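PDB 5JXF: Asp/Glu-specific dipeptidyl-peptidase from Flavobacterium psychrophilum, which removes dipeptides from the N-terminus of oligopeptides as a serine peptidase of family S46, strictly requiring aspartate or glutamate at the P1 position. Local coordinates for residues K75-H80 and P263-P268; V137-V142 and T203-D208. All coordinates share one frame; numbering follows the deposited sequence.

Contact 1 of 2, residues K75-H80 and P263-P268; sequences KDAVPH and PKHFLP
Asp76 and Ala77 lie against Lys264, His265 and Leu267 where two loops meet in what is probably a chymotrypsin-like peptidase domain, as in family S46; one loop leads into strand 80-81 and the other joins strands 259-260 and 269-270. Asp76 turns its CB and carboxylate across the start of the lysine chain, with CB 3.8 Å from Lys264 CB. That chain, extended beyond CG, runs past the acid so that Asp76 OD1 is 3.7 Å from Lys264 CD; the ammonium group stays beyond salt-bridge range. The salt bridge is instead with Lys75 NZ, 3.1 Å from Asp76 OD1, on the syn side but 33° out of plane. Aspartate suits the place because its short chain can take this lysine at OD1 and the Ser73 N-H at OD2. Ala77 fits because a lone methyl can sit close to a passing backbone, with CB 3.4 Å from His265 O. The same methyl lies at the edge of the imidazole, near CD2, and against CG and CD2 of Leu267. His265 reaches that position with CG anti to its backbone N (chi1 -176°). A single water joins the backbones, donating to Asp76 O at 2.8 Å and accepting from Lys264 N at 3.1 Å.

Contact 2 of 2, residues V137-V142 and T203-D208; sequences VVTFIV and TEVFKD
Val138 and Phe206 exchange two backbone hydrogen bonds, Val138 N to Phe206 O at 3.0 Å and Phe206 N to Val138 O at 2.8 Å. Phe140 and Glu204 repeat the pattern two residues along, Phe140 N reaching Glu204 O at 2.9 Å. On the face of the sheet that bears Phe140 and Phe206, the two rings cross with planes at 81°, Phe140 CD1 lying 3.6 Å from Phe206 CE1. Both have chi1 -68°, which sets CG beside the backbone N; both rings stand off the sheet, Phe206 leaning along its own strand. These hydrogen-bonded pairs alternate with the non-hydrogen-bonded pairs Thr139-Val205 and Ile141-Thr203, as in any antiparallel beta ladder, here between strands 138-146 and 197-214 of a large antiparallel sheet. The latter pairs, on the opposite face, are all beta-branched, whose bulk close to the backbone suits extended chain. Thr139 OG1 lies over the methyls of Val205, Ile141 CD1 touches Thr203 CG2, and diagonally Thr139 CG2 meets Thr203 CB at 3.6 Å. Farther out, Tyr261 meets both phenyl rings, and Val243 and Ala245 of strand 239-245 pack on Phe206. Glu204 OE2 is held by Trp184 NE1 and Gln185 NE2, while Glu204 CG lies 3.6 Å from Val142 CG2. Thr203 OG1 bonds to Glu186 O.

In the fold
The centres of the two contacts lie about 12 Å apart, on the same side of the chain's centre, and contact 2 falls within the stretch of chain between the two segments of contact 1. Segment 75-80 joins them directly: its last residue enters strand 80-81, which pairs with strand 138-146, so His80 N probably bonds to Thr139 O at 2.8 Å. Lys75 NZ, in turn, reaches the carbonyls of Ile141 and Val142. Segment 263-268 follows strand 259-260, which pairs with 239-245 in the same antiparallel sheet. Contact 1 thus brings together two loops next to the sheet in which contact 2 pairs two neighbouring strands; strands 95-98 and 239-245 of that sheet adjoin His101 and Asp237, the probable charge-relay residues.

Contact 1 of 2, residues K75-H80 and P263-P268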
loop_
_atom_site.group_PDB
_atom_site.type_symbol
_atom_site.label_atom_id
_atom_site.label_comp_id
_atom_site.label_asym_id
_atom_site.label_seq_id
_atom_site.Cartn_x
_atom_site.Cartn_y
_atom_site.Cartn_z
ATOM N N LYS A 75 -6.688 36.991 12.217
ATOM C CA LYS A 75 -5.660 37.293 11.216
ATOM C C LYS A 75 -4.367 37.783 11.867
ATOM O O LYS A 75 -3.277 37.542 11.344
ATOM C CB LYS A 75 -6.160 38.330 10.194
ATOM C CG LYS A 75 -6.168 39.767 10.690
ATOM C CD LYS A 75 -6.088 40.747 9.532
ATOM C CE LYS A 75 -6.291 42.179 10.002
ATOM N NZ LYS A 75 -5.100 42.714 10.715
ATOM N N ASP A 76 -4.503 38.461 13.006
ATOM C CA ASP A 76 -3.358 38.925 13.792
ATOM C C ASP A 76 -2.498 37.808 14.365
ATOM O O ASP A 76 -1.363 38.034 14.767
ATOM C CB ASP A 76 -3.844 39.821 14.929
ATOM C CG ASP A 76 -4.475 41.114 14.407
ATOM O OD1 ASP A 76 -3.930 41.675 13.428
ATOM O OD2 ASP A 76 -5.527 41.529 14.928
ATOM N N ALA A 77 -3.036 36.595 14.389
ATOM C CA ALA A 77 -2.292 35.470 14.925
ATOM C C ALA A 77 -1.744 34.552 13.812
ATOM O O ALA A 77 -1.116 33.522 14.104
ATOM C CB ALA A 77 -3.176 34.684 15.892
ATOM N N VAL A 78 -1.976 34.916 12.551
ATOM C CA VAL A 78 -1.537 34.070 11.431
ATOM C C VAL A 78 -0.654 34.798 10.403
ATOM O O VAL A 78 -1.126 35.275 9.368
ATOM C CB VAL A 78 -2.747 33.449 10.710
ATOM C CG1 VAL A 78 -2.286 32.410 9.701
ATOM C CG2 VAL A 78 -3.679 32.775 11.741
ATOM N N PRO A 79 0.650 34.866 10.687
ATOM C CA PRO A 79 1.527 35.535 9.722
ATOM C C PRO A 79 2.073 34.606 8.621
ATOM O O PRO A 79 2.138 33.364 8.763
ATOM C CB PRO A 79 2.665 36.055 10.600
ATOM C CG PRO A 79 2.741 35.039 11.739
ATOM C CD PRO A 79 1.324 34.576 11.970
ATOM N N HIS A 80 2.452 35.247 7.524
ATOM C CA HIS A 80 3.166 34.638 6.413
ATOM C C HIS A 80 4.563 34.275 6.886
ATOM O O HIS A 80 5.274 35.133 7.406
ATOM C CB HIS A 80 3.246 35.629 5.245
ATOM C CG HIS A 80 3.187 35.027 3.890
ATOM N ND1 HIS A 80 3.518 33.701 3.632
ATOM C CD2 HIS A 80 2.868 35.555 2.690
ATOM C CE1 HIS A 80 3.374 33.456 2.354
ATOM N NE2 HIS A 80 2.988 34.572 1.749
ATOM N N PRO A 263 2.108 40.116 20.354
ATOM C CA PRO A 263 1.111 40.154 19.284
ATOM C C PRO A 263 -0.217 40.775 19.699
ATOM O O PRO A 263 -0.520 40.887 20.886
ATOM C CB PRO A 263 0.913 38.669 18.943
ATOM C CG PRO A 263 1.179 37.959 20.249
ATOM C CD PRO A 263 2.272 38.768 20.934
ATOM N N LYS A 264 -1.004 41.161 18.703
ATOM C CA LYS A 264 -2.364 41.618 18.919
ATOM C C LYS A 264 -3.318 40.496 19.315
ATOM O O LYS A 264 -4.362 40.746 19.927
ATOM C CB LYS A 264 -2.867 42.321 17.663
ATOM C CG LYS A 264 -1.950 43.456 17.238
ATOM C CD LYS A 264 -2.321 44.013 15.878
ATOM C CE LYS A 264 -1.444 45.211 15.503
ATOM N NZ LYS A 264 -1.444 45.363 14.029
ATOM N N HIS A 265 -2.955 39.260 18.970
ATOM C CA HIS A 265 -3.789 38.105 19.270
ATOM C C HIS A 265 -2.941 36.844 19.145
ATOM O O HIS A 265 -2.029 36.773 18.321
ATOM C CB HIS A 265 -4.998 38.022 18.321
ATOM C CG HIS A 265 -5.946 36.899 18.635
ATOM N ND1 HIS A 265 -6.800 36.926 19.714
ATOM C CD2 HIS A 265 -6.177 35.722 18.005
ATOM C CE1 HIS A 265 -7.510 35.810 19.744
ATOM N NE2 HIS A 265 -7.156 35.066 18.714
ATOM N N PHE A 266 -3.227 35.851 19.968
ATOM C CA PHE A 266 -2.524 34.595 19.847
ATOM C C PHE A 266 -3.543 33.504 20.071
ATOM O O PHE A 266 -4.569 33.752 20.687
ATOM C CB PHE A 266 -1.355 34.500 20.832
ATOM C CG PHE A 266 -1.766 34.381 22.268
ATOM C CD1 PHE A 266 -2.082 35.511 23.014
ATOM C CD2 PHE A 266 -1.817 33.133 22.880
ATOM C CE1 PHE A 266 -2.446 35.396 24.339
ATOM C CE2 PHE A 266 -2.178 33.011 24.202
ATOM C CZ PHE A 266 -2.496 34.137 24.938
ATOM N N LEU A 267 -3.276 32.315 19.532
ATOM C CA LEU A 267 -4.260 31.248 19.549
ATOM C C LEU A 267 -4.090 30.439 20.804
ATOM O O LEU A 267 -2.991 29.946 21.086
ATOM C CB LEU A 267 -4.121 30.345 18.309
ATOM C CG LEU A 267 -4.169 31.053 16.955
ATOM C CD1 LEU A 267 -3.817 30.091 15.828
ATOM C CD2 LEU A 267 -5.530 31.636 16.729
ATOM N N PRO A 268 -5.166 30.317 21.588
ATOM C CA PRO A 268 -5.099 29.329 22.666
ATOM C C PRO A 268 -5.057 27.936 22.010
ATOM O O PRO A 268 -5.550 27.803 20.885
ATOM C CB PRO A 268 -6.398 29.546 23.441
ATOM C CG PRO A 268 -6.984 30.832 22.919
ATOM C CD PRO A 268 -6.484 30.957 21.510
HETATM O O HOH W 1 -0.378 40.437 15.743
#

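Contact 2 of 2, residues V137-V142 and T203-D208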
loop_
_atom_site.group_PDB
_atom_site.type_symbol
_atom_site.label_atom_id
_atom_site.label_comp_id
_atom_site.label_asym_id
_atom_site.label_seq_id
_atom_site.Cartn_x
_atom_site.Cartn_y
_atom_site.Cartn_z
ATOM N N VAL A 137 12.008 36.137 7.222
ATOM C CA VAL A 137 11.019 37.109 7.640
ATOM C C VAL A 137 9.660 36.466 7.898
ATOM O O VAL A 137 9.348 35.382 7.398
ATOM C CB VAL A 137 10.865 38.225 6.598
ATOM C CG1 VAL A 137 12.246 38.833 6.247
ATOM C CG2 VAL A 137 10.160 37.708 5.363
ATOM N N VAL A 138 8.867 37.158 8.701
ATOM C CA VAL A 138 7.524 36.736 9.067
ATOM C C VAL A 138 6.641 37.967 8.912
ATOM O O VAL A 138 6.926 39.012 9.498
ATOM C CB VAL A 138 7.478 36.200 10.514
ATOM C CG1 VAL A 138 6.083 36.240 11.064
ATOM C CG2 VAL A 138 8.058 34.777 10.585
ATOM N N THR A 139 5.578 37.846 8.130
ATOM C CA THR A 139 4.766 38.988 7.750
ATOM C C THR A 139 3.343 38.950 8.289
ATOM O O THR A 139 2.589 38.024 7.992
ATOM C CB THR A 139 4.685 39.091 6.217
ATOM O OG1 THR A 139 6.003 39.235 5.671
ATOM C CG2 THR A 139 3.794 40.261 5.805
ATOM N N PHE A 140 2.963 39.969 9.048
ATOM C CA PHE A 140 1.589 40.104 9.519
ATOM C C PHE A 140 0.733 40.972 8.617
ATOM O O PHE A 140 1.203 41.990 8.084
ATOM C CB PHE A 140 1.579 40.670 10.944
ATOM C CG PHE A 140 2.129 39.720 11.956
ATOM C CD1 PHE A 140 3.495 39.579 12.120
ATOM C CD2 PHE A 140 1.280 38.946 12.727
ATOM C CE1 PHE A 140 4.018 38.688 13.067
ATOM C CE2 PHE A 140 1.785 38.053 13.667
ATOM C CZ PHE A 140 3.163 37.927 13.838
ATOM N N ILE A 141 -0.523 40.572 8.431
ATOM C CA ILE A 141 -1.451 41.378 7.645
ATOM C C ILE A 141 -2.196 42.416 8.505
ATOM O O ILE A 141 -2.911 42.066 9.460
ATOM C CB ILE A 141 -2.500 40.527 6.923
ATOM C CG1 ILE A 141 -1.827 39.502 5.998
ATOM C CG2 ILE A 141 -3.426 41.450 6.101
ATOM C CD1 ILE A 141 -0.800 40.120 5.066
ATOM N N VAL A 142 -2.008 43.693 8.176
ATOM C CA VAL A 142 -2.698 44.781 8.890
ATOM C C VAL A 142 -4.090 44.967 8.315
ATOM O O VAL A 142 -5.069 45.023 9.045
ATOM C CB VAL A 142 -1.898 46.117 8.800
ATOM C CG1 VAL A 142 -2.638 47.273 9.533
ATOM C CG2 VAL A 142 -0.495 45.911 9.418
ATOM N N THR A 203 1.086 45.644 5.477
ATOM C CA THR A 203 1.712 44.574 6.222
ATOM C C THR A 203 2.814 45.082 7.108
ATOM O O THR A 203 3.345 46.203 6.912
ATOM C CB THR A 203 2.330 43.505 5.285
ATOM O OG1 THR A 203 3.503 44.048 4.665
ATOM C CG2 THR A 203 1.333 43.062 4.208
ATOM N N GLU A 204 3.140 44.261 8.095
ATOM C CA GLU A 204 4.304 44.457 8.946
ATOM C C GLU A 204 5.254 43.274 8.757
ATOM O O GLU A 204 4.903 42.131 9.044
ATOM C CB GLU A 204 3.905 44.590 10.420
ATOM C CG GLU A 204 2.909 45.704 10.703
ATOM C CD GLU A 204 2.731 45.960 12.202
ATOM O OE1 GLU A 204 3.097 45.066 13.015
ATOM O OE2 GLU A 204 2.225 47.056 12.560
ATOM N N VAL A 205 6.461 43.563 8.285
ATOM C CA VAL A 205 7.440 42.519 8.026
ATOM C C VAL A 205 8.474 42.431 9.120
ATOM O O VAL A 205 9.350 43.288 9.225
ATOM C CB VAL A 205 8.148 42.759 6.695
ATOM C CG1 VAL A 205 9.038 41.554 6.340
ATOM C CG2 VAL A 205 7.119 43.012 5.613
ATOM N N PHE A 206 8.386 41.410 9.958
ATOM C CA PHE A 206 9.414 41.250 10.977
ATOM C C PHE A 206 10.617 40.496 10.384
ATOM O O PHE A 206 10.446 39.625 9.533
ATOM C CB PHE A 206 8.830 40.544 12.214
ATOM C CG PHE A 206 7.821 41.395 12.957
ATOM C CD1 PHE A 206 6.523 41.534 12.467
ATOM C CD2 PHE A 206 8.186 42.101 14.106
ATOM C CE1 PHE A 206 5.609 42.318 13.122
ATOM C CE2 PHE A 206 7.274 42.908 14.756
ATOM C CZ PHE A 206 5.981 43.026 14.263
ATOM N N LYS A 207 11.826 40.849 10.817
ATOM C CA LYS A 207 13.038 40.386 10.145
ATOM C C LYS A 207 14.026 39.746 11.107
ATOM O O LYS A 207 15.135 39.368 10.723
ATOM C CB LYS A 207 13.701 41.556 9.392
ATOM C CG LYS A 207 12.906 42.001 8.156
ATOM C CD LYS A 207 13.474 43.281 7.514
ATOM C CE LYS A 207 12.366 44.209 6.977
ATOM N NZ LYS A 207 11.630 44.974 8.052
ATOM N N ASP A 208 13.620 39.630 12.362
ATOM C CA ASP A 208 14.435 38.970 13.365
ATOM C C ASP A 208 13.622 37.821 13.967
ATOM O O ASP A 208 13.025 37.972 15.033
ATOM C CB ASP A 208 14.889 39.974 14.445
ATOM C CG ASP A 208 15.749 39.332 15.525
ATOM O OD1 ASP A 208 16.069 38.125 15.419
ATOM O OD2 ASP A 208 16.124 40.046 16.477
#